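Local coordinates for protein adhesin (Streptococcus sanguinis SK1 = NCTC 7863, PDB 6VT2) that probably mediates bacterial adhesion by binding sialoglycans such as sialyl T antigen through tandem Siglec-like modules of a serine-rich repeat adhesin, at residues P6-L10 / V100-D104; V40-E44 / A111-K115. One frame throughout, in Å; residues are numbered along the deposited sequence.

Interaction 1. Residues P6-L10 / V100-D104. With CA (calcium ion), chain H.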
ATOM      1  N   PRO A   6     -50.231  -1.018 -31.892  1.00 11.03           N
ATOM      2  CA  PRO A   6     -49.480  -0.674 -30.727  1.00  9.29           C
ATOM      3  C   PRO A   6     -48.356   0.335 -30.970  1.00 10.61           C
ATOM      4  O   PRO A   6     -47.983   0.496 -32.070  1.00 13.58           O
ATOM      5  CB  PRO A   6     -48.826  -1.979 -30.256  1.00  9.14           C
ATOM      6  CG  PRO A   6     -49.663  -3.051 -30.873  1.00 12.39           C
ATOM      7  CD  PRO A   6     -50.145  -2.457 -32.172  1.00 11.94           C
ATOM      8  N   THR A   7     -47.939   0.984 -29.901  1.00 10.03           N
ATOM      9  CA  THR A   7     -46.861   1.971 -29.898  1.00  9.55           C
ATOM     10  C   THR A   7     -45.598   1.268 -29.417  1.00 11.85           C
ATOM     11  O   THR A   7     -45.629   0.754 -28.335  1.00 13.80           O
ATOM     12  CB  THR A   7     -47.220   3.160 -29.010  1.00 15.08           C
ATOM     13  OG1 THR A   7     -48.400   3.753 -29.535  1.00 17.83           O
ATOM     14  CG2 THR A   7     -46.119   4.194 -28.940  1.00 17.48           C
ATOM     15  N   ILE A   8     -44.538   1.346 -30.209  1.00 10.28           N
ATOM     16  CA  ILE A   8     -43.286   0.656 -29.925  1.00  9.74           C
ATOM     17  C   ILE A   8     -42.205   1.698 -29.692  1.00 12.80           C
ATOM     18  O   ILE A   8     -42.044   2.617 -30.502  1.00 13.95           O
ATOM     19  CB  ILE A   8     -42.869  -0.259 -31.093  1.00 11.20           C
ATOM     20  CG1 ILE A   8     -43.947  -1.252 -31.462  1.00 10.72           C
ATOM     21  CG2 ILE A   8     -41.574  -1.015 -30.757  1.00 12.55           C
ATOM     22  CD1 ILE A   8     -43.695  -1.943 -32.719  1.00 12.81           C
ATOM     23  N   THR A   9     -41.498   1.491 -28.573  0.72 10.81           N
ATOM     24  CA  THR A   9     -40.416   2.373 -28.149  0.72 11.32           C
ATOM     25  C   THR A   9     -39.108   1.536 -28.048  0.72 12.43           C
ATOM     26  O   THR A   9     -39.182   0.474 -27.508  0.72 11.53           O
ATOM     27  CB  THR A   9     -40.672   3.109 -26.836  0.72 13.26           C
ATOM     28  OG1 THR A   9     -41.808   3.928 -27.093  0.72 19.53           O
ATOM     29  CG2 THR A   9     -39.514   3.980 -26.444  0.72 21.70           C
ATOM     30  N   LEU A  10     -38.074   1.933 -28.784  1.00 11.49           N
ATOM     31  CA  LEU A  10     -36.843   1.095 -28.766  1.00 11.73           C
ATOM     32  C   LEU A  10     -35.647   1.957 -29.154  1.00 10.85           C
ATOM     33  O   LEU A  10     -35.866   2.979 -29.732  1.00 12.42           O
ATOM     34  CB  LEU A  10     -37.020  -0.095 -29.705  1.00 12.31           C
ATOM     35  CG  LEU A  10     -36.810   0.184 -31.185  1.00 11.14           C
ATOM     36  CD1 LEU A  10     -36.739  -1.136 -31.930  1.00 20.24           C
ATOM     37  CD2 LEU A  10     -37.910   1.057 -31.737  1.00 14.89           C
ATOM     38  N   VAL A 100     -38.916  -4.045 -35.867  1.00  8.49           N
ATOM     39  CA  VAL A 100     -39.725  -4.517 -34.754  1.00  8.75           C
ATOM     40  C   VAL A 100     -41.176  -4.170 -35.048  1.00  9.23           C
ATOM     41  O   VAL A 100     -41.503  -3.021 -35.334  1.00 10.40           O
ATOM     42  CB  VAL A 100     -39.243  -3.934 -33.422  1.00 10.18           C
ATOM     43  CG1 VAL A 100     -40.084  -4.502 -32.330  1.00 12.02           C
ATOM     44  CG2 VAL A 100     -37.774  -4.243 -33.170  1.00 10.24           C
ATOM     45  N   ARG A 101     -42.041  -5.187 -34.937  1.00  9.87           N
ATOM     46  CA  ARG A 101     -43.453  -4.969 -35.166  1.00  8.69           C
ATOM     47  C   ARG A 101     -44.244  -5.517 -33.989  1.00 10.50           C
ATOM     48  O   ARG A 101     -43.811  -6.365 -33.342  1.00 12.30           O
ATOM     49  CB  ARG A 101     -43.935  -5.671 -36.433  1.00 10.62           C
ATOM     50  CG  ARG A 101     -43.138  -5.295 -37.669  1.00 11.18           C
ATOM     51  CD  ARG A 101     -43.737  -6.059 -38.823  1.00  9.08           C
ATOM     52  NE  ARG A 101     -44.936  -5.440 -39.333  1.00  9.70           N
ATOM     53  CZ  ARG A 101     -45.624  -5.919 -40.345  1.00 13.45           C
ATOM     54  NH1 ARG A 101     -45.256  -7.032 -40.928  1.00 12.43           N
ATOM     55  NH2 ARG A 101     -46.691  -5.298 -40.797  1.00 12.56           N
ATOM     56  N   ALA A 102     -45.395  -4.938 -33.785  1.00  9.35           N
ATOM     57  CA  ALA A 102     -46.241  -5.447 -32.728  1.00 10.80           C
ATOM     58  C   ALA A 102     -47.680  -5.454 -33.214  1.00 10.33           C
ATOM     59  O   ALA A 102     -48.069  -4.625 -34.038  1.00 10.92           O
ATOM     60  CB  ALA A 102     -46.121  -4.616 -31.456  1.00 11.16           C
ATOM     61  N   GLU A 103     -48.466  -6.391 -32.682  1.00 11.00           N
ATOM     62  CA  GLU A 103     -49.875  -6.540 -33.053  1.00 11.53           C
ATOM     63  C   GLU A 103     -50.731  -6.648 -31.811  1.00 12.76           C
ATOM     64  O   GLU A 103     -50.369  -7.364 -30.866  1.00 12.15           O
ATOM     65  CB  GLU A 103     -50.006  -7.763 -33.910  1.00 14.30           C
ATOM     66  CG  GLU A 103     -51.466  -7.989 -34.424  1.00 14.93           C
ATOM     67  CD  GLU A 103     -51.499  -9.257 -35.243  1.00 24.87           C
ATOM     68  OE1 GLU A 103     -52.429 -10.059 -35.054  1.00 29.80           O
ATOM     69  OE2 GLU A 103     -50.548  -9.499 -36.040  1.00 26.42           O
ATOM     70  N   ASP A 104     -51.842  -5.913 -31.808  1.00 11.02           N
ATOM     71  CA  ASP A 104     -52.768  -5.937 -30.680  1.00 11.00           C
ATOM     72  C   ASP A 104     -53.760  -7.086 -30.873  1.00 13.11           C
ATOM     73  O   ASP A 104     -53.690  -7.864 -31.832  1.00 16.66           O
ATOM     74  CB  ASP A 104     -53.425  -4.561 -30.464  1.00 12.21           C
ATOM     75  CG  ASP A 104     -54.399  -4.138 -31.547  1.00 11.14           C
ATOM     76  OD1 ASP A 104     -54.762  -5.009 -32.343  1.00 12.39           O
ATOM     77  OD2 ASP A 104     -54.705  -2.900 -31.523  1.00 15.20           O
TER
HETATM   78 CA    CA H 702     -54.826  -1.059 -30.568  1.00 13.21          CA
HETATM   79  O   HOH W   1     -55.235   0.995 -29.546  1.00 16.73           O

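Interaction 2. Residues V40-E44 / A111-K115. With A2G (2-acetamido-2-deoxy-alpha-D-galactopyranose), chain D; GAL (beta-D-galactopyranose), chain B.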
ATOM      1  N   VAL A  40     -39.327  -9.385 -34.256  1.00  9.81           N
ATOM      2  CA  VAL A  40     -38.092  -8.743 -34.725  1.00  8.98           C
ATOM      3  C   VAL A  40     -37.797  -9.444 -36.033  1.00  9.80           C
ATOM      4  O   VAL A  40     -37.754 -10.613 -36.019  1.00 10.82           O
ATOM      5  CB  VAL A  40     -36.939  -8.897 -33.740  1.00  9.12           C
ATOM      6  CG1 VAL A  40     -35.706  -8.189 -34.266  1.00  9.39           C
ATOM      7  CG2 VAL A  40     -37.323  -8.369 -32.397  1.00 10.12           C
ATOM      8  N   ARG A  41     -37.618  -8.697 -37.104  1.00  8.50           N
ATOM      9  CA  ARG A  41     -37.444  -9.387 -38.378  1.00  8.46           C
ATOM     10  C   ARG A  41     -36.548  -8.600 -39.330  1.00  9.42           C
ATOM     11  O   ARG A  41     -36.368  -7.422 -39.200  1.00  9.56           O
ATOM     12  CB  ARG A  41     -38.803  -9.598 -39.058  1.00  9.28           C
ATOM     13  CG  ARG A  41     -39.563  -8.309 -39.320  1.00 11.13           C
ATOM     14  CD  ARG A  41     -40.774  -8.473 -40.240  1.00 10.17           C
ATOM     15  NE  ARG A  41     -40.382  -8.542 -41.610  1.00 12.91           N
ATOM     16  CZ  ARG A  41     -41.205  -8.784 -42.594  1.00 12.64           C
ATOM     17  NH1 ARG A  41     -42.477  -8.990 -42.338  1.00  9.80           N
ATOM     18  NH2 ARG A  41     -40.765  -8.787 -43.825  1.00 13.09           N
ATOM     19  N   ASN A  42     -36.082  -9.330 -40.338  1.00  9.83           N
ATOM     20  CA  ASN A  42     -35.406  -8.691 -41.471  1.00 11.73           C
ATOM     21  C   ASN A  42     -36.437  -7.932 -42.279  1.00 10.70           C
ATOM     22  O   ASN A  42     -37.496  -8.367 -42.343  1.00  9.99           O
ATOM     23  CB  ASN A  42     -34.872  -9.736 -42.440  1.00 10.20           C
ATOM     24  CG  ASN A  42     -33.689 -10.444 -41.857  1.00 12.34           C
ATOM     25  OD1 ASN A  42     -33.397 -10.185 -40.721  1.00 10.38           O
ATOM     26  ND2 ASN A  42     -33.041 -11.312 -42.602  1.00 12.51           N
ATOM     27  N   ILE A  43     -36.040  -6.882 -42.957  1.00 10.11           N
ATOM     28  CA  ILE A  43     -36.965  -6.142 -43.854  1.00  9.99           C
ATOM     29  C   ILE A  43     -37.493  -7.082 -44.929  1.00 10.25           C
ATOM     30  O   ILE A  43     -38.627  -6.940 -45.311  1.00 13.61           O
ATOM     31  CB  ILE A  43     -36.279  -4.893 -44.472  1.00  9.80           C
ATOM     32  CG1 ILE A  43     -37.278  -3.990 -45.203  1.00 10.99           C
ATOM     33  CG2 ILE A  43     -35.106  -5.242 -45.388  1.00 11.23           C
ATOM     34  CD1 ILE A  43     -38.460  -3.531 -44.370  1.00 10.71           C
ATOM     35  N   GLU A  44     -36.660  -7.985 -45.386  1.00 10.47           N
ATOM     36  CA  GLU A  44     -37.016  -8.880 -46.490  1.00 14.68           C
ATOM     37  C   GLU A  44     -38.098  -9.828 -46.037  1.00 15.91           C
ATOM     38  O   GLU A  44     -38.066 -10.243 -44.915  1.00 17.36           O
ATOM     39  CB  GLU A  44     -35.875  -9.774 -46.964  1.00 14.60           C
ATOM     40  CG  GLU A  44     -34.651  -9.112 -47.553  1.00 20.46           C
ATOM     41  CD  GLU A  44     -33.697  -8.404 -46.607  1.00 21.87           C
ATOM     42  OE1 GLU A  44     -32.847  -7.665 -47.081  1.00 16.46           O
ATOM     43  OE2 GLU A  44     -33.799  -8.619 -45.415  1.00 14.35           O
ATOM     44  N   ALA A 111     -47.093  -0.997 -39.149  1.00 11.88           N
ATOM     45  CA  ALA A 111     -46.737  -1.076 -40.551  1.00 13.77           C
ATOM     46  C   ALA A 111     -45.232  -1.362 -40.630  1.00 12.23           C
ATOM     47  O   ALA A 111     -44.521  -0.873 -39.829  1.00 14.31           O
ATOM     48  CB  ALA A 111     -47.051   0.214 -41.235  1.00 15.16           C
ATOM     49  N   LEU A 112     -44.832  -2.065 -41.644  1.00 11.11           N
ATOM     50  CA  LEU A 112     -43.428  -2.349 -41.921  1.00  9.60           C
ATOM     51  C   LEU A 112     -43.040  -1.524 -43.146  1.00 10.78           C
ATOM     52  O   LEU A 112     -43.612  -1.698 -44.232  1.00 12.36           O
ATOM     53  CB  LEU A 112     -43.243  -3.815 -42.232  1.00 11.42           C
ATOM     54  CG  LEU A 112     -41.851  -4.169 -42.639  1.00 10.79           C
ATOM     55  CD1 LEU A 112     -40.888  -3.890 -41.443  1.00 14.89           C
ATOM     56  CD2 LEU A 112     -41.729  -5.663 -43.010  1.00 14.86           C
ATOM     57  N   VAL A 113     -42.112  -0.587 -42.978  1.00 10.00           N
ATOM     58  CA  VAL A 113     -41.724   0.345 -44.044  1.00 10.84           C
ATOM     59  C   VAL A 113     -40.190   0.435 -44.004  1.00  9.96           C
ATOM     60  O   VAL A 113     -39.671   0.903 -43.064  1.00 10.42           O
ATOM     61  CB  VAL A 113     -42.365   1.721 -43.857  1.00 12.03           C
ATOM     62  CG1 VAL A 113     -42.033   2.605 -45.046  1.00 13.76           C
ATOM     63  CG2 VAL A 113     -43.869   1.668 -43.634  1.00 14.57           C
ATOM     64  N   ASP A 114     -39.528   0.020 -45.070  1.00 10.97           N
ATOM     65  CA  ASP A 114     -38.067   0.036 -45.190  1.00 11.85           C
ATOM     66  C   ASP A 114     -37.510   1.409 -44.823  1.00 11.74           C
ATOM     67  O   ASP A 114     -37.990   2.379 -45.301  1.00 13.69           O
ATOM     68  CB  ASP A 114     -37.677  -0.215 -46.638  1.00 11.67           C
ATOM     69  CG  ASP A 114     -36.177  -0.256 -46.818  1.00 20.96           C
ATOM     70  OD1 ASP A 114     -35.591  -1.025 -46.153  1.00 17.31           O
ATOM     71  OD2 ASP A 114     -35.663   0.544 -47.595  1.00 22.56           O
ATOM     72  N   LYS A 115     -36.640   1.449 -43.820  1.00  9.38           N
ATOM     73  CA  LYS A 115     -35.878   2.610 -43.334  1.00 10.82           C
ATOM     74  C   LYS A 115     -36.784   3.651 -42.704  1.00 12.79           C
ATOM     75  O   LYS A 115     -36.327   4.709 -42.529  1.00 13.62           O
ATOM     76  CB  LYS A 115     -34.999   3.199 -44.435  1.00 14.50           C
ATOM     77  CG  LYS A 115     -33.934   2.228 -44.924  1.00 16.25           C
ATOM     78  CD  LYS A 115     -33.053   2.916 -45.911  1.00 20.66           C
ATOM     79  CE  LYS A 115     -32.006   2.046 -46.545  1.00 34.51           C
ATOM     80  NZ  LYS A 115     -31.622   2.661 -47.834  1.00 42.75           N
TER
HETATM   81  O5  A2G D   1     -35.214  -4.383 -50.584  1.00 21.87           O
HETATM   82  C1  A2G D   1     -34.499  -5.591 -50.349  1.00 18.31           C
HETATM   83  O1  A2G D   1     -35.209  -6.342 -49.364  1.00 32.56           O
HETATM   84  C2  A2G D   1     -33.105  -5.233 -49.834  1.00 16.14           C
HETATM   85  N2  A2G D   1     -32.462  -6.482 -49.461  1.00 17.91           N
HETATM   86  C3  A2G D   1     -33.200  -4.434 -48.543  1.00 17.15           C
HETATM   87  O3  A2G D   1     -31.880  -4.040 -48.137  1.00 15.26           O
HETATM   88  C4  A2G D   1     -34.096  -3.219 -48.771  1.00 16.43           C
HETATM   89  O4  A2G D   1     -33.441  -2.311 -49.656  1.00 19.82           O
HETATM   90  C5  A2G D   1     -35.437  -3.653 -49.376  1.00 20.37           C
HETATM   91  C6  A2G D   1     -36.363  -2.481 -49.684  1.00 26.50           C
HETATM   92  O6  A2G D   1     -37.682  -2.996 -49.900  1.00 29.45           O
HETATM   93  C7  A2G D   1     -31.416  -6.943 -50.147  1.00 26.75           C
HETATM   94  O7  A2G D   1     -30.961  -6.348 -51.108  1.00 33.92           O
HETATM   95  C8  A2G D   1     -30.835  -8.240 -49.666  1.00 30.59           C
HETATM   96  C1  GAL B   2     -31.580  -4.042 -46.797  1.00 16.33           C
HETATM   97  C2  GAL B   2     -30.044  -3.952 -46.673  1.00 13.07           C
HETATM   98  C3  GAL B   2     -29.625  -3.675 -45.234  1.00 14.26           C
HETATM   99  C4  GAL B   2     -30.379  -2.457 -44.680  1.00 12.23           C
HETATM  100  C5  GAL B   2     -31.876  -2.703 -44.838  1.00 13.43           C
HETATM  101  C6  GAL B   2     -32.762  -1.542 -44.350  1.00 12.25           C
HETATM  102  O2  GAL B   2     -29.428  -5.175 -47.035  1.00 15.91           O
HETATM  103  O3  GAL B   2     -28.226  -3.414 -45.149  1.00 13.04           O
HETATM  104  O4  GAL B   2     -30.003  -1.291 -45.377  1.00 13.26           O
HETATM  105  O5  GAL B   2     -32.193  -2.901 -46.217  1.00 11.16           O
HETATM  106  O6  GAL B   2     -34.140  -1.888 -44.389  1.00 16.65           O

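Interaction 1. Residues P6-L10 / V100-D104
P6, I8 and L10 face V100 and A102 across the core of an Ig-like β-sandwich, where strand 7-9 and its flanking residues pack on the end of strand 95-104 of the other sheet. The short axes approach to 7.7 Å with their directions 147° apart, so the two strands run roughly antiparallel; side chains of 6-10 pack on both side chains and backbone of 100-104. The contacts of this core are apolar. L10 and V100 reach toward each other tip to tip, CD1 of L10 lying 3.5 Å from CG2 of V100, and F120 of strand 119-125 touches both side chains. With CG1 anti to the carbonyl carbon (chi1 -55°) and CD1 extended beyond it, I8 sends CD1 to 3.8 Å from CB of A102 and over A102 N and V100 O, while its CG2 is turned to V100 CG1. CG of P6 packs against the same methyl, 3.9 Å from CB of A102, and lies 3.7 Å from D104 N. T28 of strand 21-29 touches both P6 and A102.

Metal binding takes over at the end of the strand. D104 shares a calcium ion with D2, T4 and D30; its OD1 is hydrogen-bonded to N108 N, and its OD2 lies 2.1 Å from the calcium.

Interaction 2. Residues V40-E44 / A111-K115
CD2 of L112 sits over the centre of one face of the R41 guanidinium, although the modelled separation is too short to be trusted. In the plane of that group, R41 NE donates to N42 O at 3.0 Å with an N-H...O angle of 172°. NH2 adds weak bonds to the carbonyls of I43 and E44, and NH1 is taken by A46 O. With its chain bent at chi3 (-79°), R41 thus turns back on the residues that follow it, holding the N42 carbonyl firmly and those of I43 and E44 only weakly.

The side chains of D114 and I43 cross at about a right angle, OD1 of D114 lying 3.5 Å from CG1 of I43. I43 divides its branches between protein and sugar. CG1 is anti to the backbone N (chi1 -170°) and carries CD1 to 3.8 Å from L112 CD1, whereas CG2 faces the glycan, 3.8 Å from C3 of the N-acetylgalactosamine. Beside it, D114 OD1 accepts a hydrogen bond from O6 of the galactose, modelled so short that its length is doubtful; Y99 OH also bonds this galactose. E44 OE1 accepts a hydrogen bond from the acetamido N2 of the N-acetylgalactosamine at 2.7 Å. K115 contributes CG, 4.0 Å from galactose C6, and its backbone N is hydrogen-bonded to Y99 OH. Two loops, one after strand 35-41 and one before strand 119-125, thus clasp the sugars, as the CD and FG loops do in the sialoglycan-binding site of Siglec-like adhesin modules with a V-set Ig fold.

In the fold
From the N terminus, the chain lays down 6-10 at the edge of one sheet, then passes through strand 21-29 into strand 35-41 and residues 40-44. It returns in strand 95-104, where interaction 1 closes an excursion of 89 residues and joins the two sheets. The following loop reaches 111-115, and interaction 2 closes 66 residues at the glycan end. The segments alternate, so the two closures cross rather than nest. Their centres are 12 Å apart, bridged by the neighbouring strands 35-41 and 95-104: R101 packs on L112 and, beside R41, is hydrogen-bonded to T110 O and salt-bridged to D47. Sandwich core, calcium site and glycan pocket thus share one module.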